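PDB 6J3A: gamma-glutamyltranspeptidase from Streptomyces lincolnensis, which probably cleaves or transfers gamma-glutamyl-type amide groups, as an LmbA-like gamma-glutamyltranspeptidase homologue of the N-terminal nucleophile (Ntn) hydrolase clan. Local coordinates for residues 115-118 / 119-123; 224-227 / 228-232; 307-310 / 311-315; 566-569 / 570-574. All coordinates share one frame; numbering follows the deposited sequence.

Interaction 1 of 4, residues 115-118 / 119-123; sequences WMLL and LRDHG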
loop_
_atom_site.group_PDB
_atom_site.type_symbol
_atom_site.label_atom_id
_atom_site.label_comp_id
_atom_site.label_asym_id
_atom_site.label_seq_id
_atom_site.Cartn_x
_atom_site.Cartn_y
_atom_site.Cartn_z
ATOM N N TRP A 115 23.009 -2.417 13.771
ATOM C CA TRP A 115 22.638 -1.420 12.757
ATOM C C TRP A 115 23.800 -0.477 12.436
ATOM O O TRP A 115 23.917 0.011 11.307
ATOM C CB TRP A 115 21.417 -0.602 13.207
ATOM C CG TRP A 115 20.140 -1.391 13.290
ATOM C CD1 TRP A 115 19.354 -1.577 14.397
ATOM C CD2 TRP A 115 19.497 -2.095 12.222
ATOM N NE1 TRP A 115 18.260 -2.355 14.082
ATOM C CE2 TRP A 115 18.328 -2.688 12.755
ATOM C CE3 TRP A 115 19.793 -2.279 10.867
ATOM C CZ2 TRP A 115 17.459 -3.447 11.981
ATOM C CZ3 TRP A 115 18.922 -3.036 10.094
ATOM C CH2 TRP A 115 17.770 -3.614 10.656
ATOM N N MET A 116 24.644 -0.217 13.431
ATOM C CA MET A 116 25.825 0.610 13.230
ATOM C C MET A 116 26.815 -0.120 12.350
ATOM O O MET A 116 27.427 0.487 11.486
ATOM C CB MET A 116 26.496 0.970 14.563
ATOM C CG MET A 116 25.785 2.017 15.404
ATOM S SD MET A 116 25.194 3.464 14.510
ATOM C CE MET A 116 23.503 2.959 14.204
ATOM N N LEU A 117 26.979 -1.420 12.588
ATOM C CA LEU A 117 27.874 -2.232 11.763
ATOM C C LEU A 117 27.399 -2.264 10.321
ATOM O O LEU A 117 28.192 -2.077 9.396
ATOM C CB LEU A 117 27.994 -3.673 12.280
ATOM C CG LEU A 117 29.280 -4.087 13.005
ATOM C CD1 LEU A 117 29.274 -5.592 13.196
ATOM C CD2 LEU A 117 30.564 -3.694 12.289
ATOM N N LEU A 118 26.104 -2.509 10.146
ATOM C CA LEU A 118 25.498 -2.523 8.820
ATOM C C LEU A 118 25.758 -1.216 8.080
ATOM O O LEU A 118 26.274 -1.215 6.967
ATOM C CB LEU A 118 23.997 -2.792 8.916
ATOM C CG LEU A 118 23.332 -3.164 7.582
ATOM C CD1 LEU A 118 23.791 -4.513 7.042
ATOM C CD2 LEU A 118 21.826 -3.173 7.746
ATOM N N LEU A 119 25.421 -0.110 8.721
ATOM C CA LEU A 119 25.661 1.204 8.152
ATOM C C LEU A 119 27.138 1.415 7.797
ATOM O O LEU A 119 27.454 1.907 6.728
ATOM C CB LEU A 119 25.177 2.300 9.113
ATOM C CG LEU A 119 24.951 3.711 8.550
ATOM C CD1 LEU A 119 23.954 3.715 7.400
ATOM C CD2 LEU A 119 24.468 4.655 9.639
ATOM N N ARG A 120 28.035 1.006 8.678
ATOM C CA ARG A 120 29.462 1.257 8.492
ATOM C C ARG A 120 30.056 0.450 7.342
ATOM O O ARG A 120 30.834 0.984 6.544
ATOM C CB ARG A 120 30.221 0.946 9.779
ATOM C CG ARG A 120 31.684 1.373 9.756
ATOM C CD ARG A 120 32.492 0.695 10.840
ATOM N NE ARG A 120 32.508 -0.760 10.676
ATOM C CZ ARG A 120 33.281 -1.609 11.351
ATOM N NH1 ARG A 120 34.142 -1.180 12.270
ATOM N NH2 ARG A 120 33.192 -2.911 11.096
ATOM N N ASP A 121 29.702 -0.832 7.283
ATOM C CA ASP A 121 30.270 -1.765 6.301
ATOM C C ASP A 121 29.563 -1.739 4.944
ATOM O O ASP A 121 30.229 -1.751 3.909
ATOM C CB ASP A 121 30.279 -3.201 6.857
ATOM C CG ASP A 121 31.276 -3.390 7.996
ATOM O OD1 ASP A 121 32.042 -2.460 8.310
ATOM O OD2 ASP A 121 31.301 -4.484 8.586
ATOM N N HIS A 122 28.232 -1.699 4.951
ATOM C CA HIS A 122 27.436 -1.843 3.715
ATOM C C HIS A 122 26.600 -0.634 3.282
ATOM O O HIS A 122 26.034 -0.638 2.192
ATOM C CB HIS A 122 26.540 -3.067 3.850
ATOM C CG HIS A 122 27.301 -4.320 4.127
ATOM N ND1 HIS A 122 27.825 -5.103 3.124
ATOM C CD2 HIS A 122 27.669 -4.903 5.293
ATOM C CE1 HIS A 122 28.466 -6.128 3.659
ATOM N NE2 HIS A 122 28.384 -6.030 4.974
ATOM N N GLY A 123 26.536 0.394 4.119
ATOM C CA GLY A 123 25.818 1.611 3.792
ATOM C C GLY A 123 26.712 2.659 3.153
ATOM O O GLY A 123 27.935 2.510 3.097
#

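Interaction 2 of 4, residues 224-227 / 228-232; sequences ALVR and QARRP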
loop_
_atom_site.group_PDB
_atom_site.type_symbol
_atom_site.label_atom_id
_atom_site.label_comp_id
_atom_site.label_asym_id
_atom_site.label_seq_id
_atom_site.Cartn_x
_atom_site.Cartn_y
_atom_site.Cartn_z
ATOM N N ALA A 224 23.629 5.017 31.668
ATOM C CA ALA A 224 22.208 5.012 32.024
ATOM C C ALA A 224 21.573 3.613 32.050
ATOM O O ALA A 224 20.737 3.308 32.906
ATOM C CB ALA A 224 21.441 5.910 31.068
ATOM N N LEU A 225 21.967 2.786 31.092
ATOM C CA LEU A 225 21.444 1.434 30.969
ATOM C C LEU A 225 21.845 0.590 32.170
ATOM O O LEU A 225 21.012 -0.122 32.742
ATOM C CB LEU A 225 21.979 0.785 29.695
ATOM C CG LEU A 225 21.398 1.301 28.380
ATOM C CD1 LEU A 225 22.297 0.886 27.233
ATOM C CD2 LEU A 225 19.994 0.773 28.144
ATOM N N VAL A 226 23.125 0.682 32.536
ATOM C CA VAL A 226 23.668 -0.019 33.706
ATOM C C VAL A 226 22.996 0.512 34.973
ATOM O O VAL A 226 22.467 -0.260 35.774
ATOM C CB VAL A 226 25.206 0.128 33.801
ATOM C CG1 VAL A 226 25.757 -0.530 35.061
ATOM C CG2 VAL A 226 25.877 -0.517 32.597
ATOM N N ARG A 227 23.005 1.831 35.125
ATOM C CA ARG A 227 22.332 2.495 36.245
ATOM C C ARG A 227 20.882 2.003 36.433
ATOM O O ARG A 227 20.465 1.749 37.552
ATOM C CB ARG A 227 22.393 4.019 36.072
ATOM C CG ARG A 227 22.048 4.830 37.316
ATOM C CD ARG A 227 22.076 6.337 37.056
ATOM N NE ARG A 227 23.371 6.796 36.521
ATOM C CZ ARG A 227 23.581 7.439 35.360
ATOM N NH1 ARG A 227 22.587 7.770 34.533
ATOM N NH2 ARG A 227 24.824 7.773 35.020
ATOM N N GLN A 228 20.142 1.833 35.343
ATOM C CA GLN A 228 18.754 1.333 35.410
ATOM C C GLN A 228 18.691 -0.139 35.787
ATOM O O GLN A 228 17.768 -0.571 36.475
ATOM C CB GLN A 228 18.051 1.465 34.054
ATOM C CG GLN A 228 16.673 2.113 34.026
ATOM C CD GLN A 228 15.787 1.931 35.236
ATOM O OE1 GLN A 228 15.338 0.835 35.547
ATOM N NE2 GLN A 228 15.454 3.034 35.863
ATOM N N ALA A 229 19.635 -0.913 35.259
ATOM C CA ALA A 229 19.655 -2.355 35.460
ATOM C C ALA A 229 19.866 -2.689 36.924
ATOM O O ALA A 229 19.233 -3.601 37.450
ATOM C CB ALA A 229 20.749 -2.985 34.622
ATOM N N ARG A 230 20.732 -1.915 37.572
ATOM C CA ARG A 230 21.053 -2.077 38.988
ATOM C C ARG A 230 20.034 -1.482 40.001
ATOM O O ARG A 230 20.231 -1.613 41.207
ATOM C CB ARG A 230 22.452 -1.508 39.234
ATOM C CG ARG A 230 23.552 -2.325 38.566
ATOM C CD ARG A 230 24.946 -1.985 39.088
ATOM N NE ARG A 230 25.144 -2.384 40.495
ATOM C CZ ARG A 230 25.103 -1.578 41.570
ATOM N NH1 ARG A 230 25.298 -2.099 42.782
ATOM N NH2 ARG A 230 24.872 -0.265 41.469
ATOM N N ARG A 231 18.966 -0.843 39.514
ATOM C CA ARG A 231 17.871 -0.346 40.364
ATOM C C ARG A 231 16.825 -1.447 40.607
ATOM O O ARG A 231 16.308 -2.002 39.644
ATOM C CB ARG A 231 17.202 0.886 39.725
ATOM C CG ARG A 231 17.954 2.195 39.968
ATOM C CD ARG A 231 17.091 3.428 39.717
ATOM N NE ARG A 231 17.139 3.830 38.312
ATOM C CZ ARG A 231 17.776 4.895 37.804
ATOM N NH1 ARG A 231 18.451 5.749 38.581
ATOM N NH2 ARG A 231 17.732 5.121 36.485
ATOM N N PRO A 232 16.520 -1.773 41.891
ATOM C CA PRO A 232 15.482 -2.767 42.212
ATOM C C PRO A 232 14.164 -2.490 41.500
ATOM O O PRO A 232 13.578 -1.421 41.655
ATOM C CB PRO A 232 15.335 -2.649 43.733
ATOM C CG PRO A 232 16.692 -2.244 44.193
ATOM C CD PRO A 232 17.277 -1.384 43.101
#

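Interaction 3 of 4, residues 307-310 / 311-315; sequences EGCK and LAMAD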
loop_
_atom_site.group_PDB
_atom_site.type_symbol
_atom_site.label_atom_id
_atom_site.label_comp_id
_atom_site.label_asym_id
_atom_site.label_seq_id
_atom_site.Cartn_x
_atom_site.Cartn_y
_atom_site.Cartn_z
ATOM N N GLU A 307 2.281 -31.804 11.602
ATOM C CA GLU A 307 3.043 -32.888 12.213
ATOM C C GLU A 307 4.553 -32.711 12.004
ATOM O O GLU A 307 5.338 -32.896 12.932
ATOM C CB GLU A 307 2.559 -34.247 11.687
ATOM C CG GLU A 307 1.112 -34.566 12.044
ATOM C CD GLU A 307 0.832 -34.313 13.504
ATOM O OE1 GLU A 307 0.226 -33.267 13.811
ATOM O OE2 GLU A 307 1.267 -35.139 14.342
ATOM N N GLY A 308 4.944 -32.332 10.795
ATOM C CA GLY A 308 6.346 -32.042 10.496
ATOM C C GLY A 308 6.899 -30.909 11.345
ATOM O O GLY A 308 8.004 -31.003 11.874
ATOM N N CYS A 309 6.112 -29.844 11.486
ATOM C CA CYS A 309 6.453 -28.721 12.361
ATOM C C CYS A 309 6.648 -29.134 13.829
ATOM O O CYS A 309 7.623 -28.714 14.463
ATOM C CB CYS A 309 5.392 -27.640 12.259
ATOM S SG CYS A 309 5.668 -26.271 13.395
ATOM N N LYS A 310 5.734 -29.954 14.353
ATOM C CA LYS A 310 5.866 -30.503 15.718
ATOM C C LYS A 310 7.207 -31.206 15.920
ATOM O O LYS A 310 7.908 -30.951 16.894
ATOM C CB LYS A 310 4.695 -31.451 16.057
ATOM C CG LYS A 310 3.501 -30.729 16.688
ATOM C CD LYS A 310 2.179 -30.937 15.966
ATOM C CE LYS A 310 1.238 -31.862 16.696
ATOM N NZ LYS A 310 -0.122 -31.783 16.089
ATOM N N LEU A 311 7.570 -32.064 14.977
ATOM C CA LEU A 311 8.816 -32.815 15.062
ATOM C C LEU A 311 10.033 -31.904 14.948
ATOM O O LEU A 311 11.039 -32.145 15.604
ATOM C CB LEU A 311 8.868 -33.896 13.978
ATOM C CG LEU A 311 7.762 -34.961 13.992
ATOM C CD1 LEU A 311 7.834 -35.812 12.736
ATOM C CD2 LEU A 311 7.838 -35.840 15.228
ATOM N N ALA A 312 9.954 -30.871 14.114
ATOM C CA ALA A 312 11.072 -29.926 13.985
ATOM C C ALA A 312 11.208 -29.072 15.238
ATOM O O ALA A 312 12.320 -28.766 15.646
ATOM C CB ALA A 312 10.918 -29.048 12.753
ATOM N N MET A 313 10.082 -28.703 15.846
ATOM C CA MET A 313 10.078 -27.897 17.075
ATOM C C MET A 313 10.646 -28.649 18.273
ATOM O O MET A 313 11.351 -28.086 19.105
ATOM C CB MET A 313 8.661 -27.408 17.380
ATOM C CG MET A 313 8.194 -26.290 16.462
ATOM S SD MET A 313 9.225 -24.798 16.481
ATOM C CE MET A 313 8.117 -23.661 17.291
ATOM N N ALA A 314 10.330 -29.931 18.347
ATOM C CA ALA A 314 10.886 -30.829 19.350
ATOM C C ALA A 314 12.399 -30.829 19.303
ATOM O O ALA A 314 13.063 -30.777 20.338
ATOM C CB ALA A 314 10.361 -32.238 19.125
ATOM N N ASP A 315 12.925 -30.895 18.088
ATOM C CA ASP A 315 14.369 -30.865 17.859
ATOM C C ASP A 315 14.933 -29.499 18.228
ATOM O O ASP A 315 16.004 -29.419 18.810
ATOM C CB ASP A 315 14.716 -31.222 16.403
ATOM C CG ASP A 315 14.855 -32.738 16.167
ATOM O OD1 ASP A 315 14.854 -33.535 17.142
ATOM O OD2 ASP A 315 14.991 -33.128 14.976
#

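Interaction 4 of 4, residues 566-569 / 570-574; sequences GIAA and ELRRR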
loop_
_atom_site.group_PDB
_atom_site.type_symbol
_atom_site.label_atom_id
_atom_site.label_comp_id
_atom_site.label_asym_id
_atom_site.label_seq_id
_atom_site.Cartn_x
_atom_site.Cartn_y
_atom_site.Cartn_z
ATOM N N GLY A 566 -14.152 -27.457 5.922
ATOM C CA GLY A 566 -13.976 -28.902 5.741
ATOM C C GLY A 566 -12.552 -29.393 5.966
ATOM O O GLY A 566 -12.324 -30.594 6.155
ATOM N N ILE A 567 -11.593 -28.467 5.917
ATOM C CA ILE A 567 -10.211 -28.739 6.332
ATOM C C ILE A 567 -10.114 -28.786 7.858
ATOM O O ILE A 567 -9.508 -29.706 8.415
ATOM C CB ILE A 567 -9.232 -27.701 5.744
ATOM C CG1 ILE A 567 -9.091 -27.957 4.240
ATOM C CG2 ILE A 567 -7.866 -27.771 6.425
ATOM C CD1 ILE A 567 -8.305 -26.909 3.477
ATOM N N ALA A 568 -10.702 -27.790 8.519
ATOM C CA ALA A 568 -10.833 -27.787 9.970
ATOM C C ALA A 568 -11.504 -29.062 10.456
ATOM O O ALA A 568 -11.062 -29.631 11.440
ATOM C CB ALA A 568 -11.618 -26.576 10.437
ATOM N N ALA A 569 -12.549 -29.508 9.755
ATOM C CA ALA A 569 -13.263 -30.749 10.111
ATOM C C ALA A 569 -12.406 -32.004 9.891
ATOM O O ALA A 569 -12.507 -32.965 10.655
ATOM C CB ALA A 569 -14.584 -30.862 9.355
ATOM N N GLU A 570 -11.574 -31.989 8.849
ATOM C CA GLU A 570 -10.631 -33.093 8.586
ATOM C C GLU A 570 -9.582 -33.260 9.676
ATOM O O GLU A 570 -9.259 -34.381 10.061
ATOM C CB GLU A 570 -9.920 -32.930 7.234
ATOM C CG GLU A 570 -10.569 -33.701 6.101
ATOM C CD GLU A 570 -10.425 -35.204 6.274
ATOM O OE1 GLU A 570 -9.338 -35.737 5.954
ATOM O OE2 GLU A 570 -11.396 -35.846 6.730
ATOM N N LEU A 571 -9.057 -32.141 10.157
ATOM C CA LEU A 571 -8.062 -32.147 11.222
ATOM C C LEU A 571 -8.621 -32.641 12.561
ATOM O O LEU A 571 -7.941 -33.398 13.251
ATOM C CB LEU A 571 -7.443 -30.753 11.370
ATOM C CG LEU A 571 -6.721 -30.216 10.127
ATOM C CD1 LEU A 571 -6.256 -28.783 10.312
ATOM C CD2 LEU A 571 -5.539 -31.083 9.758
ATOM N N ARG A 572 -9.849 -32.254 12.922
ATOM C CA ARG A 572 -10.434 -32.712 14.207
ATOM C C ARG A 572 -10.604 -34.221 14.150
ATOM O O ARG A 572 -10.359 -34.924 15.134
ATOM C CB ARG A 572 -11.803 -32.100 14.581
ATOM C CG ARG A 572 -12.237 -30.811 13.920
ATOM C CD ARG A 572 -13.488 -30.247 14.577
ATOM N NE ARG A 572 -13.204 -28.987 15.263
ATOM C CZ ARG A 572 -13.338 -27.771 14.727
ATOM N NH1 ARG A 572 -13.038 -26.692 15.454
ATOM N NH2 ARG A 572 -13.775 -27.611 13.472
ATOM N N ARG A 573 -11.031 -34.689 12.983
ATOM C CA ARG A 573 -11.173 -36.111 12.683
ATOM C C ARG A 573 -9.861 -36.887 12.883
ATOM O O ARG A 573 -9.853 -38.026 13.362
ATOM C CB ARG A 573 -11.637 -36.270 11.238
ATOM C CG ARG A 573 -12.527 -37.466 10.993
ATOM C CD ARG A 573 -12.315 -37.962 9.576
ATOM N NE ARG A 573 -11.038 -38.664 9.449
ATOM C CZ ARG A 573 -10.360 -38.852 8.314
ATOM N NH1 ARG A 573 -10.797 -38.389 7.146
ATOM N NH2 ARG A 573 -9.211 -39.514 8.353
ATOM N N ARG A 574 -8.760 -36.243 12.510
ATOM C CA ARG A 574 -7.409 -36.779 12.687
ATOM C C ARG A 574 -6.778 -36.450 14.051
ATOM O O ARG A 574 -5.563 -36.575 14.225
ATOM C CB ARG A 574 -6.524 -36.284 11.538
ATOM C CG ARG A 574 -7.052 -36.714 10.178
ATOM C CD ARG A 574 -6.395 -36.000 9.012
ATOM N NE ARG A 574 -5.331 -36.815 8.424
ATOM C CZ ARG A 574 -5.004 -36.860 7.130
ATOM N NH1 ARG A 574 -5.645 -36.126 6.219
ATOM N NH2 ARG A 574 -4.016 -37.662 6.735
#

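Interaction 1 of 4, residues 115-118 / 119-123
R120 and L117, one helical turn apart, run side by side in the same direction, and the arginine can be followed outward as an example of how a long side chain uses its own helix. Its CB rests 3.3 Å from M116 O, the carbonyl that also receives R120 N. With CG set opposite the backbone N (chi1 -171°), the chain extends until a bend at chi3 turns the guanidinium toward D121, whose OD2 lies at its edge. There NE donates to D121 OD1 at 3.0 Å in a salt bridge, approaching from above the carboxylate plane, and NH2 adds a weak bond to the same oxygen. L117 CD2 lies over one face of the guanidinium, 3.6 Å from CZ; its modelled approach to NH2 is closer still and doubtful in detail. NH1 reaches beyond the pair to a salt bridge with E210, while D121 OD2 is held by Y257. All this sits near the end of helix 111-122 in the Ntn-hydrolase fold, where W115 packs on helix 36-50 and strand 61-66, and M116 and L119 meet I209 of helix 205-217. Beneath the side chains the i to i+4 ladder continues, with L119 N on W115 O and D121 N on L117 O, the latter at 2.9 Å. L118 O takes the main bond from H122 N, also 2.9 Å long, and a weak one from G123 N at 3.3 Å.

Interaction 2 of 4, residues 224-227 / 228-232
Q228 takes up A224 O through its backbone N at 2.9 Å, continuing the last turns of helix 220-229 before the chain turns out toward strand 233-234: a helix C-terminus seen residue by residue. The CB of Q228 lies close to two successive carbonyl oxygens, A224 O and L225 O. Next, A229 N bonds to L225 O at 3.0 Å, and the methyl of A229 sits close to both L225 O and V226 O. R230 closes the regular series: its N sits almost in line with the C=O bond of V226 (C=O...N angle 170°), at 3.0 Å from V226 O. Its CG also lies against V226 O, and farther out CD passes V226 CG1 at 4.4 Å. At R231 the pattern changes, for its N bonds to Q228 O, three residues back, at 3.3 Å. Having CG beside its own backbone N (chi1 -81°) turns the R231 side chain back alongside R227, and R227 O comes to lie over one face of the guanidinium, displaced toward its rim. A positive group near carbonyls at a helix end would probably be favourable there. The two arginines point the same way with their guanidinium planes 51° apart; R227 NH1 is paired with E451, which may ease the nearness of like charges. R231 NH1 reaches the aliphatic part of R227, 3.9 Å from CG and 4.0 Å from CD.

Interaction 3 of 4, residues 307-310 / 311-315
M313 N donates to C309 O at 2.8 Å, the shortest hydrogen bond between the two segments, nearly along the C=O axis; M313 CG packs close to the same oxygen, at 3.2 Å. The setting is the middle of helix 299-319, an uninterrupted alpha-helix of the Ntn-hydrolase fold in which every residue touching across the contact is buried, so that the i to i+4 ladder satisfies backbone polar atoms away from solvent. A312 N on G308 O and A314 N on K310 O, both 3.0 Å, are the neighbouring rungs. C309 and M313 also meet through their side chains. The sulfur of C309 stands opposite its own backbone N (chi1 176°), which leans it along the helix toward the next turn, where it lies 4.0 Å from M313 CG; the methionine then bends at chi2 and carries its end away. C309 and A312 both pack on Q285 of helix 280-288, while A312 and M313 share V281. On another flank K310 follows a bent path back to E307, and its NZ forms a salt bridge with E307 OE1 at 2.7 Å through the syn lone pair. The second carboxylate oxygen, OE2, accepts from S349 N, so both oxygens have partners and the group's rotation is probably fixed. E307 O receives L311 N at 3.1 Å, and the leucine, whose CG stands beside its backbone N, brings that same CG to 3.4 Å from E307 O.

Interaction 4 of 4, residues 566-569 / 570-574
R572 CG is modelled only 3.0 Å from A568 O, a crowding that goes with a nearly eclipsed first torsion (chi1 -20°); both are strained enough to be doubtful in detail. The same oxygen accepts R572 N at 3.2 Å in an ordinary helical bond. From CD the arginine runs back along the preceding turn, and its NH2 comes 3.9 Å from the methyl of A568, the guanidinium lying obliquely to it. At the other end of that group NH1 makes a weak bond to V578 O. These residues form the short helix 565-573, which links strand 556-560 to strand 577-581 and presents its buried side to both strand 577-581 and helix 299-319. L571 reaches both: it touches V578 on the strand and V302 and H303 on the helix, while its CD1 meets I567 CG2 one turn back at 4.3 Å. Its CG, held beside the backbone N (chi1 -60°), also lies 3.3 Å from I567 O, which accepts L571 N. The first rung differs in shape, for E570 N approaches G566 O from 50° above the carbonyl plane. On the polar flank E570 draws two arginines into a salt-bridge network, with OE2 paired to R573 NH1 at 2.6 Å and OE1 facing R574 NH1 in a long pair of 3.7 Å. R574, the first residue to leave helical torsions, makes its firmer salt bridge through the same NH1 with D300 of helix 299-319.

In the fold
All four contacts are single helical turns or helix ends, yet their side chains follow their place in the fold. Interaction 3 is wholly buried, in mid-helix, and its one ion pair is buried too, with S349 N bonding the other carboxylate oxygen. Interaction 1, on the opposite side of the chain's centre, is buried on one flank and partly exposed at its ionic end. Interactions 2 and 4 lie at helix C-termini with arginine-rich outer faces: in 2 an arginine lies by a carbonyl, in 4 arginines gather round a glutamate. Interactions 3 and 4 do not touch, their centres about 20 Å apart, yet helix 299-319, which carries interaction 3, also packs against interaction 4.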